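Local coordinates for DUF596 domain-containing protein (Neisseria meningitidis, PDB 2O5H) that is of unknown function but forms a two-chain assembly of small alpha-beta subunits belonging to the DUF596 family, at residues A54-F59 with E83-F88; E90-Y95 with F108-W113. All blocks are in the same frame, centred on the assembly; numbering follows the deposited sequence. Where two conformers were deposited one is given.

Contact 1 (A54-F59 with E83-F88); sequences AFFILF and EWEQIF
Phe56 and Phe59 of helix 48-64 meet Trp84, Glu85 and Phe88 of helix 81-91 in a buried, largely aromatic helix-helix contact deep in the subunit. The two short segments run roughly antiparallel, at 147°, and their axes come no closer than 10.6 Å, a wide spacing filled by phenyl rings. One ring pair is edge-to-face: the edge of Phe59 is directed at one face of Phe88, with centroids 5.0 Å apart and planes inclined at 55°. CZ of Phe59 lies 3.9 Å from CD1 of Phe88, over the rim of that ring and not its centre. The neighbouring corner of the same phenyl, CE2, reaches the helix backbone, 3.9 Å from Glu85 N, which lies near the plane of the ring, at its edge, while CB of Trp84 packs obliquely against it. Phe59, with CG anti to its backbone N, thus carries its CE2-CZ end to the backbone at Glu85 and to the face of Phe88. Phe56 sets its CE1 edge against CB of Phe88 at 3.6 Å. Its CD1 touches CG of Glu85 at 3.7 Å; the aliphatic part of the extended glutamate passes obliquely by the ring, at CD1 and CG, while the carboxylate continues to Arg89, with which OE2 forms a salt bridge. No hydrogen bond joins the segments. Leu34 of helix 34-41 also meets Phe88. Two helices of this alpha-beta subunit thus pack their aromatic side chains together, and Phe59, Trp84 and Phe88 all touch Leu70 of strand 68-72, forming part of its hydrophobic core.

Contact 2 (E90-Y95 with F108-W113); sequences EVWPEY and FDIGMW
Pro93 and Trp92 meet Ile110 and Trp113 where the chain leaves helix 81-91 and packs on the start of helix 110-116. Trp113 holds CG anti to its backbone N (chi1 -175°), which sends the indole under the pyrrolidine ring: CG of Pro93 sits 3.8 Å from the centroid of the five-membered ring and 11° off its normal, a well-centred CH-pi contact. Ile110 was modelled in two conformers; in the one described, CG1 extends away from the backbone N and the chain then turns, bringing CD1 over one face of the Trp92 six-membered ring, 3.8 Å from its centroid, as a second CH-pi contact, and to 3.6 Å from CD of Pro93. The two indoles meet obliquely, Trp92 CE3 lying 3.8 Å from Trp113 CZ3 with their six-membered rings inclined at 71°. At the far end of Trp113, CZ2 comes 3.3 Å from Val91 O, the closest approach of the contact, and 3.7 Å from Val91 CG2, which lies in the plane of the indole. Asp109 N-caps the helix carrying Ile110 and Trp113, its OD1 accepting from Met112 N at 2.9 Å. Trp38 of helix 34-41 packs on both Trp92 and Ile110, while Pro119, in the loop between helix 110-116 and strand 121-125, touches Val91 and Trp113.

How the contacts relate
Helix 81-91 serves both contacts: contact 1 uses its middle, and contact 2 begins at its last turn and follows the chain beyond it. Their centres are about 13 Å apart, yet they touch directly through Trp92. CE3 of that indole lies 3.6 Å from Phe56 CZ, and its CH2 is 3.6 Å from Phe55 CD2, so one aromatic cluster runs from the buried 54-59/83-88 interface into the partly buried 90-95/108-113 interface. The centre of contact 1 lies about 5 Å, and that of contact 2 about 12 Å, from the centre of the chain. Near the latter, Met112 packs on Thr115 of the second subunit. No active site or ligand is established here.

Contact 1 (A54-F59 with E83-F88)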
loop_
_atom_site.group_PDB
_atom_site.type_symbol
_atom_site.label_atom_id
_atom_site.label_comp_id
_atom_site.label_asym_id
_atom_site.label_seq_id
_atom_site.Cartn_x
_atom_site.Cartn_y
_atom_site.Cartn_z
ATOM N N ALA A 54 -7.356 -13.040 5.291
ATOM C CA ALA A 54 -6.279 -12.340 5.992
ATOM C C ALA A 54 -6.511 -10.826 5.965
ATOM O O ALA A 54 -6.419 -10.130 7.023
ATOM C CB ALA A 54 -4.964 -12.672 5.344
ATOM N N PHE A 55 -6.818 -10.313 4.777
ATOM C CA PHE A 55 -7.128 -8.915 4.678
ATOM C C PHE A 55 -8.209 -8.486 5.680
ATOM O O PHE A 55 -8.035 -7.496 6.388
ATOM C CB PHE A 55 -7.501 -8.518 3.245
ATOM C CG PHE A 55 -8.002 -7.090 3.135
ATOM C CD1 PHE A 55 -7.112 -6.044 2.869
ATOM C CD2 PHE A 55 -9.376 -6.799 3.290
ATOM C CE1 PHE A 55 -7.566 -4.724 2.751
ATOM C CE2 PHE A 55 -9.833 -5.485 3.195
ATOM C CZ PHE A 55 -8.934 -4.455 2.929
ATOM N N PHE A 56 -9.327 -9.206 5.731
ATOM C CA PHE A 56 -10.430 -8.820 6.607
ATOM C C PHE A 56 -10.108 -8.964 8.079
ATOM O O PHE A 56 -10.639 -8.212 8.897
ATOM C CB PHE A 56 -11.741 -9.550 6.217
ATOM C CG PHE A 56 -12.391 -8.953 5.008
ATOM C CD1 PHE A 56 -12.838 -7.614 5.043
ATOM C CD2 PHE A 56 -12.491 -9.661 3.819
ATOM C CE1 PHE A 56 -13.406 -7.031 3.922
ATOM C CE2 PHE A 56 -13.095 -9.048 2.654
ATOM C CZ PHE A 56 -13.553 -7.757 2.725
ATOM N N ILE A 57 -9.241 -9.909 8.448
ATOM C CA ILE A 57 -8.860 -10.018 9.869
ATOM C C ILE A 57 -8.046 -8.772 10.264
ATOM O O ILE A 57 -8.236 -8.197 11.332
ATOM C CB ILE A 57 -8.024 -11.285 10.169
ATOM C CG1 ILE A 57 -8.878 -12.539 9.958
ATOM C CG2 ILE A 57 -7.449 -11.269 11.637
ATOM C CD1 ILE A 57 -8.048 -13.781 9.732
ATOM N N LEU A 58 -7.145 -8.354 9.378
ATOM C CA LEU A 58 -6.264 -7.242 9.678
ATOM C C LEU A 58 -7.096 -5.953 9.714
ATOM O O LEU A 58 -6.989 -5.160 10.639
ATOM C CB LEU A 58 -5.151 -7.141 8.620
ATOM C CG LEU A 58 -4.178 -5.924 8.657
ATOM C CD1 LEU A 58 -3.403 -5.842 10.016
ATOM C CD2 LEU A 58 -3.219 -6.051 7.479
ATOM N N PHE A 59 -7.882 -5.764 8.664
ATOM C CA PHE A 59 -8.832 -4.657 8.510
ATOM C C PHE A 59 -9.687 -4.517 9.770
ATOM O O PHE A 59 -9.757 -3.434 10.364
ATOM C CB PHE A 59 -9.645 -5.016 7.275
ATOM C CG PHE A 59 -10.787 -4.120 6.926
ATOM C CD1 PHE A 59 -10.580 -2.968 6.175
ATOM C CD2 PHE A 59 -12.105 -4.523 7.219
ATOM C CE1 PHE A 59 -11.685 -2.174 5.764
ATOM C CE2 PHE A 59 -13.208 -3.755 6.822
ATOM C CZ PHE A 59 -12.994 -2.582 6.086
ATOM N N GLU A 83 -19.810 -4.579 10.571
ATOM C CA GLU A 83 -20.594 -3.877 9.554
ATOM C C GLU A 83 -19.753 -3.495 8.349
ATOM O O GLU A 83 -20.201 -3.637 7.204
ATOM C CB GLU A 83 -21.275 -2.631 10.131
ATOM C CG GLU A 83 -22.484 -2.969 11.003
ATOM C CD GLU A 83 -22.972 -1.792 11.815
ATOM O OE1 GLU A 83 -22.347 -0.714 11.787
ATOM O OE2 GLU A 83 -24.006 -1.953 12.484
ATOM N N TRP A 84 -18.537 -3.008 8.598
ATOM C CA TRP A 84 -17.664 -2.589 7.516
ATOM C C TRP A 84 -17.184 -3.813 6.726
ATOM O O TRP A 84 -17.097 -3.780 5.511
ATOM C CB TRP A 84 -16.466 -1.831 8.048
ATOM C CG TRP A 84 -16.590 -0.334 8.222
ATOM C CD1 TRP A 84 -16.220 0.380 9.324
ATOM C CD2 TRP A 84 -17.024 0.628 7.241
ATOM N NE1 TRP A 84 -16.420 1.745 9.110
ATOM C CE2 TRP A 84 -16.897 1.918 7.832
ATOM C CE3 TRP A 84 -17.498 0.527 5.917
ATOM C CZ2 TRP A 84 -17.244 3.108 7.142
ATOM C CZ3 TRP A 84 -17.820 1.723 5.216
ATOM C CH2 TRP A 84 -17.694 2.990 5.843
ATOM N N GLU A 85 -16.887 -4.902 7.418
ATOM C CA GLU A 85 -16.552 -6.124 6.682
ATOM C C GLU A 85 -17.675 -6.491 5.696
ATOM O O GLU A 85 -17.390 -6.823 4.547
ATOM C CB GLU A 85 -16.226 -7.294 7.626
ATOM C CG GLU A 85 -15.937 -8.623 6.853
ATOM C CD GLU A 85 -15.719 -9.786 7.775
ATOM O OE1 GLU A 85 -16.186 -9.695 8.941
ATOM O OE2 GLU A 85 -15.105 -10.794 7.336
ATOM N N GLN A 86 -18.938 -6.406 6.116
ATOM C CA GLN A 86 -20.058 -6.875 5.290
ATOM C C GLN A 86 -20.224 -5.982 4.072
ATOM O O GLN A 86 -20.508 -6.463 2.962
ATOM C CB GLN A 86 -21.384 -6.927 6.097
ATOM C CG GLN A 86 -22.482 -7.750 5.438
ATOM C CD GLN A 86 -21.984 -9.165 5.065
ATOM O OE1 GLN A 86 -21.668 -9.955 5.938
ATOM N NE2 GLN A 86 -21.844 -9.442 3.766
ATOM N N ILE A 87 -20.029 -4.685 4.294
ATOM C CA ILE A 87 -20.137 -3.673 3.248
ATOM C C ILE A 87 -19.099 -3.977 2.146
ATOM O O ILE A 87 -19.437 -4.048 0.951
ATOM C CB ILE A 87 -19.974 -2.252 3.905
ATOM C CG1 ILE A 87 -21.274 -1.921 4.669
ATOM C CG2 ILE A 87 -19.568 -1.115 2.854
ATOM C CD1 ILE A 87 -21.197 -0.652 5.571
ATOM N N PHE A 88 -17.867 -4.225 2.570
ATOM C CA PHE A 88 -16.794 -4.593 1.643
ATOM C C PHE A 88 -16.956 -5.975 0.995
ATOM O O PHE A 88 -16.800 -6.087 -0.215
ATOM C CB PHE A 88 -15.445 -4.501 2.358
ATOM C CG PHE A 88 -14.845 -3.108 2.357
ATOM C CD1 PHE A 88 -15.436 -2.055 3.090
ATOM C CD2 PHE A 88 -13.674 -2.849 1.625
ATOM C CE1 PHE A 88 -14.878 -0.755 3.074
ATOM C CE2 PHE A 88 -13.102 -1.544 1.613
ATOM C CZ PHE A 88 -13.695 -0.508 2.343
#

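Contact 2 (E90-Y95 with F108-W113)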
loop_
_atom_site.group_PDB
_atom_site.type_symbol
_atom_site.label_atom_id
_atom_site.label_comp_id
_atom_site.label_asym_id
_atom_site.label_seq_id
_atom_site.Cartn_x
_atom_site.Cartn_y
_atom_site.Cartn_z
ATOM N N GLU A 90 -19.673 -7.518 0.312
ATOM C CA GLU A 90 -20.771 -7.507 -0.627
ATOM C C GLU A 90 -20.363 -7.108 -2.034
ATOM O O GLU A 90 -21.031 -7.498 -2.983
ATOM C CB GLU A 90 -21.944 -6.639 -0.114
ATOM C CG GLU A 90 -22.676 -7.356 1.015
ATOM C CD GLU A 90 -24.080 -6.846 1.275
ATOM O OE1 GLU A 90 -24.635 -6.110 0.425
ATOM O OE2 GLU A 90 -24.640 -7.195 2.339
ATOM N N VAL A 91 -19.255 -6.371 -2.168
ATOM C CA VAL A 91 -18.826 -5.814 -3.453
ATOM C C VAL A 91 -17.394 -6.280 -3.799
ATOM O O VAL A 91 -16.798 -5.848 -4.782
ATOM C CB VAL A 91 -18.892 -4.235 -3.430
ATOM C CG1 VAL A 91 -20.331 -3.753 -3.414
ATOM C CG2 VAL A 91 -18.138 -3.663 -2.220
ATOM N N TRP A 92 -16.859 -7.184 -2.980
ATOM C CA TRP A 92 -15.490 -7.652 -3.147
ATOM C C TRP A 92 -15.352 -8.327 -4.520
ATOM O O TRP A 92 -16.180 -9.165 -4.900
ATOM C CB TRP A 92 -15.148 -8.654 -2.038
ATOM C CG TRP A 92 -13.693 -8.938 -1.912
ATOM C CD1 TRP A 92 -13.021 -10.047 -2.361
ATOM C CD2 TRP A 92 -12.734 -8.100 -1.267
ATOM N NE1 TRP A 92 -11.671 -9.934 -2.022
ATOM C CE2 TRP A 92 -11.483 -8.756 -1.335
ATOM C CE3 TRP A 92 -12.810 -6.839 -0.637
ATOM C CZ2 TRP A 92 -10.300 -8.180 -0.829
ATOM C CZ3 TRP A 92 -11.618 -6.281 -0.083
ATOM C CH2 TRP A 92 -10.398 -6.966 -0.174
ATOM N N PRO A 93 -14.290 -7.978 -5.276
ATOM C CA PRO A 93 -14.074 -8.644 -6.574
ATOM C C PRO A 93 -14.053 -10.169 -6.499
ATOM O O PRO A 93 -13.576 -10.748 -5.499
ATOM C CB PRO A 93 -12.666 -8.163 -6.957
ATOM C CG PRO A 93 -12.625 -6.740 -6.363
ATOM C CD PRO A 93 -13.198 -7.023 -4.981
ATOM N N GLU A 94 -14.483 -10.794 -7.597
ATOM C CA GLU A 94 -14.498 -12.235 -7.726
ATOM C C GLU A 94 -13.127 -12.856 -7.948
ATOM O O GLU A 94 -12.954 -14.022 -7.680
ATOM C CB GLU A 94 -15.446 -12.641 -8.843
ATOM C CG GLU A 94 -16.937 -12.419 -8.508
ATOM C CD GLU A 94 -17.862 -12.961 -9.605
ATOM O OE1 GLU A 94 -17.567 -12.762 -10.788
ATOM O OE2 GLU A 94 -18.857 -13.633 -9.289
ATOM N N TYR A 95 -12.167 -12.071 -8.435
ATOM C CA TYR A 95 -10.834 -12.581 -8.805
ATOM C C TYR A 95 -9.869 -11.515 -8.380
ATOM O O TYR A 95 -10.230 -10.340 -8.309
ATOM C CB TYR A 95 -10.708 -12.811 -10.333
ATOM C CG TYR A 95 -11.665 -13.857 -10.856
ATOM C CD1 TYR A 95 -11.331 -15.231 -10.813
ATOM C CD2 TYR A 95 -12.911 -13.495 -11.354
ATOM C CE1 TYR A 95 -12.200 -16.164 -11.237
ATOM C CE2 TYR A 95 -13.797 -14.438 -11.792
ATOM C CZ TYR A 95 -13.429 -15.773 -11.732
ATOM O OH TYR A 95 -14.289 -16.725 -12.165
ATOM N N PHE A 108 -6.785 -4.922 -14.357
ATOM C CA PHE A 108 -7.376 -4.411 -13.128
ATOM C C PHE A 108 -7.239 -5.450 -12.027
ATOM O O PHE A 108 -7.486 -6.649 -12.249
ATOM C CB PHE A 108 -8.830 -4.040 -13.381
ATOM C CG PHE A 108 -9.404 -3.088 -12.375
ATOM C CD1 PHE A 108 -9.213 -1.704 -12.518
ATOM C CD2 PHE A 108 -10.179 -3.549 -11.343
ATOM C CE1 PHE A 108 -9.753 -0.804 -11.601
ATOM C CE2 PHE A 108 -10.724 -2.662 -10.419
ATOM C CZ PHE A 108 -10.512 -1.278 -10.561
ATOM N N ASP A 109 -6.799 -5.018 -10.858
ATOM C CA ASP A 109 -6.576 -5.926 -9.766
ATOM C C ASP A 109 -7.144 -5.415 -8.452
ATOM O O ASP A 109 -7.629 -4.297 -8.399
ATOM C CB ASP A 109 -5.093 -6.316 -9.671
ATOM C CG ASP A 109 -4.179 -5.152 -9.334
ATOM O OD1 ASP A 109 -4.620 -4.123 -8.778
ATOM O OD2 ASP A 109 -2.975 -5.292 -9.633
ATOM N N ILE A 110 -7.067 -6.223 -7.405
ATOM C CA ILE A 110 -7.654 -5.859 -6.117
ATOM C C ILE A 110 -7.019 -4.602 -5.498
ATOM O O ILE A 110 -7.706 -3.824 -4.846
ATOM C CB ILE A 110 -7.577 -7.045 -5.127
ATOM C CG1 ILE A 110 -8.249 -6.697 -3.801
ATOM C CG2 ILE A 110 -6.154 -7.529 -4.971
ATOM C CD1 ILE A 110 -9.723 -6.691 -3.953
ATOM N N GLY A 111 -5.705 -4.443 -5.667
ATOM C CA GLY A 111 -5.023 -3.200 -5.280
ATOM C C GLY A 111 -5.665 -1.962 -5.913
ATOM O O GLY A 111 -5.932 -0.952 -5.236
HETATM N N MSE A 112 -5.894 -2.022 -7.224
HETATM C CA MSE A 112 -6.505 -0.895 -7.940
HETATM C C MSE A 112 -7.929 -0.624 -7.479
HETATM O O MSE A 112 -8.319 0.531 -7.296
HETATM C CB MSE A 112 -6.513 -1.165 -9.433
HETATM C CG MSE A 112 -5.114 -1.161 -9.991
HETATM SE SE MSE A 112 -5.047 -1.621 -11.891
HETATM C CE MSE A 112 -3.233 -2.316 -11.941
ATOM N N TRP A 113 -8.707 -1.698 -7.300
ATOM C CA TRP A 113 -10.079 -1.595 -6.760
ATOM C C TRP A 113 -10.110 -0.871 -5.391
ATOM O O TRP A 113 -10.946 0.038 -5.132
ATOM C CB TRP A 113 -10.692 -3.011 -6.692
ATOM C CG TRP A 113 -12.145 -3.055 -6.265
ATOM C CD1 TRP A 113 -13.231 -2.945 -7.060
ATOM C CD2 TRP A 113 -12.638 -3.217 -4.922
ATOM N NE1 TRP A 113 -14.387 -3.007 -6.298
ATOM C CE2 TRP A 113 -14.041 -3.178 -4.983
ATOM C CE3 TRP A 113 -12.017 -3.418 -3.675
ATOM C CZ2 TRP A 113 -14.855 -3.359 -3.843
ATOM C CZ3 TRP A 113 -12.806 -3.538 -2.544
ATOM C CH2 TRP A 113 -14.229 -3.527 -2.642
#